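Local coordinates for protein ppBat (Bacteroides thetaiotaomicron VPI-5482, PDB 3CNE) that binds flavin derivatives such as lumichrome, riboflavin, FMN and FAD as a homodimer and may serve as a flavin store, at residues A2-V7 against G29-V34. Numbering follows the deposited sequence.
Sequences AKKVAV and GISYKV
Val5 and Val7 of strand 4-7 are zipped to Ser31 and Lys33 of strand 31-34 by three backbone hydrogen bonds. Val5 N donates to Ser31 O (2.9 Å), Lys33 N to Val5 O (3.0 Å) and Val7 N to Lys33 O (2.9 Å), the last nearly straight with an N-H...O angle of 170°. The axes of strands 4-7 and 31-34 run 20° from parallel, and Tyr32 CA, 3.2 Å from Val5 O, adds a CA-H...O contact to that carbonyl.

On one face, the CG2 branch of Val5 meets CG2 of Ile30 at 3.8 Å. This methyl of Ile30 reaches its partner because it stands anti to the backbone N, while CG1 lies beside that N. Tyr32 contributes its CB, 3.9 Å from Val5 CB and 4.1 Å from Val7 CG2, while its ring leads away from strand 4-7. Phe25 and Leu18 of helix 15-27 pack on this face, as does Leu174 of helix 167-174. Lys4, Ala6, Ser31 and Lys33 occupy the opposite face.

The parallel, neighbouring strands 4-9 and 31-36, linked through helix 15-27, form a beta-alpha-beta unit of the DJ-1/PfpI fold. They are joined by main-chain hydrogen bonds, with aliphatic packing confined largely to the helix-covered face.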
ATOM      1  N   ALA A   2      -0.882  13.689 -20.282  1.00 40.52           N
ATOM      2  CA  ALA A   2      -0.139  13.024 -21.387  1.00 40.03           C
ATOM      3  C   ALA A   2      -0.492  11.537 -21.390  1.00 39.53           C
ATOM      4  O   ALA A   2      -1.548  11.144 -21.906  1.00 39.61           O
ATOM      5  CB  ALA A   2       1.380  13.219 -21.212  1.00 40.75           C
ATOM      6  N   LYS A   3       0.386  10.730 -20.790  1.00 38.23           N
ATOM      7  CA  LYS A   3       0.245   9.274 -20.772  1.00 37.05           C
ATOM      8  C   LYS A   3      -0.840   8.829 -19.789  1.00 35.54           C
ATOM      9  O   LYS A   3      -1.069   9.468 -18.761  1.00 35.60           O
ATOM     10  CB  LYS A   3       1.583   8.614 -20.429  1.00 37.23           C
ATOM     11  CG  LYS A   3       2.782   9.136 -21.232  1.00 39.31           C
ATOM     12  CD  LYS A   3       2.685   8.789 -22.705  1.00 42.97           C
ATOM     13  CE  LYS A   3       4.050   8.935 -23.371  1.00 45.37           C
ATOM     14  NZ  LYS A   3       5.046   8.018 -22.736  1.00 46.02           N
ATOM     15  N   LYS A   4      -1.530   7.750 -20.125  1.00 33.50           N
ATOM     16  CA  LYS A   4      -2.581   7.239 -19.255  1.00 31.68           C
ATOM     17  C   LYS A   4      -2.332   5.755 -18.943  1.00 29.43           C
ATOM     18  O   LYS A   4      -1.963   5.004 -19.827  1.00 28.45           O
ATOM     19  CB  LYS A   4      -3.945   7.457 -19.895  1.00 32.30           C
ATOM     20  CG  LYS A   4      -4.166   8.905 -20.319  1.00 36.50           C
ATOM     21  CD  LYS A   4      -5.629   9.215 -20.581  1.00 42.49           C
ATOM     22  CE  LYS A   4      -5.790  10.624 -21.170  1.00 45.64           C
ATOM     23  NZ  LYS A   4      -7.241  10.988 -21.295  1.00 48.05           N
ATOM     24  N   VAL A   5      -2.516   5.370 -17.679  1.00 27.30           N
ATOM     25  CA  VAL A   5      -2.231   4.007 -17.212  1.00 25.55           C
ATOM     26  C   VAL A   5      -3.535   3.336 -16.826  1.00 25.08           C
ATOM     27  O   VAL A   5      -4.327   3.897 -16.060  1.00 24.99           O
ATOM     28  CB  VAL A   5      -1.291   4.004 -15.944  1.00 25.52           C
ATOM     29  CG1 VAL A   5      -0.896   2.601 -15.567  1.00 24.49           C
ATOM     30  CG2 VAL A   5      -0.047   4.859 -16.176  1.00 23.65           C
ATOM     31  N   ALA A   6      -3.777   2.144 -17.354  1.00 24.33           N
ATOM     32  CA  ALA A   6      -4.851   1.327 -16.824  1.00 22.82           C
ATOM     33  C   ALA A   6      -4.248   0.411 -15.780  1.00 22.93           C
ATOM     34  O   ALA A   6      -3.361  -0.402 -16.071  1.00 21.87           O
ATOM     35  CB  ALA A   6      -5.546   0.525 -17.935  1.00 23.12           C
ATOM     36  N   VAL A   7      -4.724   0.562 -14.541  1.00 22.30           N
ATOM     37  CA  VAL A   7      -4.308  -0.281 -13.445  1.00 22.19           C
ATOM     38  C   VAL A   7      -5.342  -1.392 -13.203  1.00 22.60           C
ATOM     39  O   VAL A   7      -6.524  -1.116 -12.990  1.00 22.98           O
ATOM     40  CB  VAL A   7      -4.109   0.557 -12.164  1.00 22.26           C
ATOM     41  CG1 VAL A   7      -3.604  -0.315 -11.024  1.00 21.82           C
ATOM     42  CG2 VAL A   7      -3.107   1.699 -12.446  1.00 22.24           C
ATOM     43  N   GLY A  29       2.140  13.110 -11.033  1.00 22.96           N
ATOM     44  CA  GLY A  29       1.107  13.621 -11.940  1.00 23.18           C
ATOM     45  C   GLY A  29       0.801  12.762 -13.157  1.00 23.40           C
ATOM     46  O   GLY A  29       0.386  13.274 -14.188  1.00 23.83           O
ATOM     47  N   ILE A  30       0.982  11.449 -13.046  1.00 23.82           N
ATOM     48  CA  ILE A  30       0.710  10.540 -14.158  1.00 23.64           C
ATOM     49  C   ILE A  30      -0.736  10.092 -14.019  1.00 24.12           C
ATOM     50  O   ILE A  30      -1.180   9.685 -12.934  1.00 24.02           O
ATOM     51  CB  ILE A  30       1.681   9.304 -14.124  1.00 24.08           C
ATOM     52  CG1 ILE A  30       3.127   9.729 -14.411  1.00 22.80           C
ATOM     53  CG2 ILE A  30       1.224   8.221 -15.106  1.00 24.81           C
ATOM     54  CD1 ILE A  30       4.170   8.819 -13.697  1.00 22.25           C
ATOM     55  N   SER A  31      -1.480  10.176 -15.114  1.00 24.44           N
ATOM     56  CA  SER A  31      -2.885   9.843 -15.105  1.00 24.76           C
ATOM     57  C   SER A  31      -3.113   8.326 -15.069  1.00 24.07           C
ATOM     58  O   SER A  31      -2.470   7.587 -15.807  1.00 24.44           O
ATOM     59  CB  SER A  31      -3.534  10.424 -16.368  1.00 25.68           C
ATOM     60  OG  SER A  31      -4.901  10.083 -16.398  1.00 28.72           O
ATOM     61  N   TYR A  32      -4.066   7.878 -14.257  1.00 24.04           N
ATOM     62  CA  TYR A  32      -4.387   6.458 -14.172  1.00 23.48           C
ATOM     63  C   TYR A  32      -5.840   6.238 -13.817  1.00 23.77           C
ATOM     64  O   TYR A  32      -6.468   7.114 -13.262  1.00 24.55           O
ATOM     65  CB  TYR A  32      -3.475   5.756 -13.162  1.00 22.57           C
ATOM     66  CG  TYR A  32      -3.683   6.234 -11.732  1.00 23.15           C
ATOM     67  CD1 TYR A  32      -4.660   5.671 -10.919  1.00 20.97           C
ATOM     68  CD2 TYR A  32      -2.927   7.286 -11.226  1.00 21.46           C
ATOM     69  CE1 TYR A  32      -4.867   6.134  -9.612  1.00 23.02           C
ATOM     70  CE2 TYR A  32      -3.102   7.748  -9.934  1.00 20.92           C
ATOM     71  CZ  TYR A  32      -4.071   7.180  -9.137  1.00 23.13           C
ATOM     72  OH  TYR A  32      -4.226   7.674  -7.867  1.00 24.54           O
ATOM     73  N   LYS A  33      -6.351   5.048 -14.130  1.00 23.70           N
ATOM     74  CA  LYS A  33      -7.703   4.625 -13.770  1.00 23.92           C
ATOM     75  C   LYS A  33      -7.586   3.188 -13.313  1.00 23.16           C
ATOM     76  O   LYS A  33      -6.881   2.410 -13.941  1.00 22.72           O
ATOM     77  CB  LYS A  33      -8.621   4.717 -14.984  1.00 24.91           C
ATOM     78  CG  LYS A  33     -10.054   4.295 -14.723  1.00 26.61           C
ATOM     79  CD  LYS A  33     -10.956   4.655 -15.894  1.00 27.64           C
ATOM     80  CE  LYS A  33     -12.350   4.103 -15.646  1.00 30.28           C
ATOM     81  NZ  LYS A  33     -13.342   4.458 -16.740  1.00 33.23           N
ATOM     82  N   VAL A  34      -8.246   2.852 -12.203  1.00 23.17           N
ATOM     83  CA  VAL A  34      -8.094   1.551 -11.571  1.00 23.38           C
ATOM     84  C   VAL A  34      -9.339   0.701 -11.859  1.00 23.40           C
ATOM     85  O   VAL A  34     -10.465   1.110 -11.526  1.00 23.33           O
ATOM     86  CB  VAL A  34      -7.828   1.661 -10.016  1.00 23.25           C
ATOM     87  CG1 VAL A  34      -7.515   0.280  -9.437  1.00 23.24           C
ATOM     88  CG2 VAL A  34      -6.667   2.639  -9.695  1.00 22.61           C
TER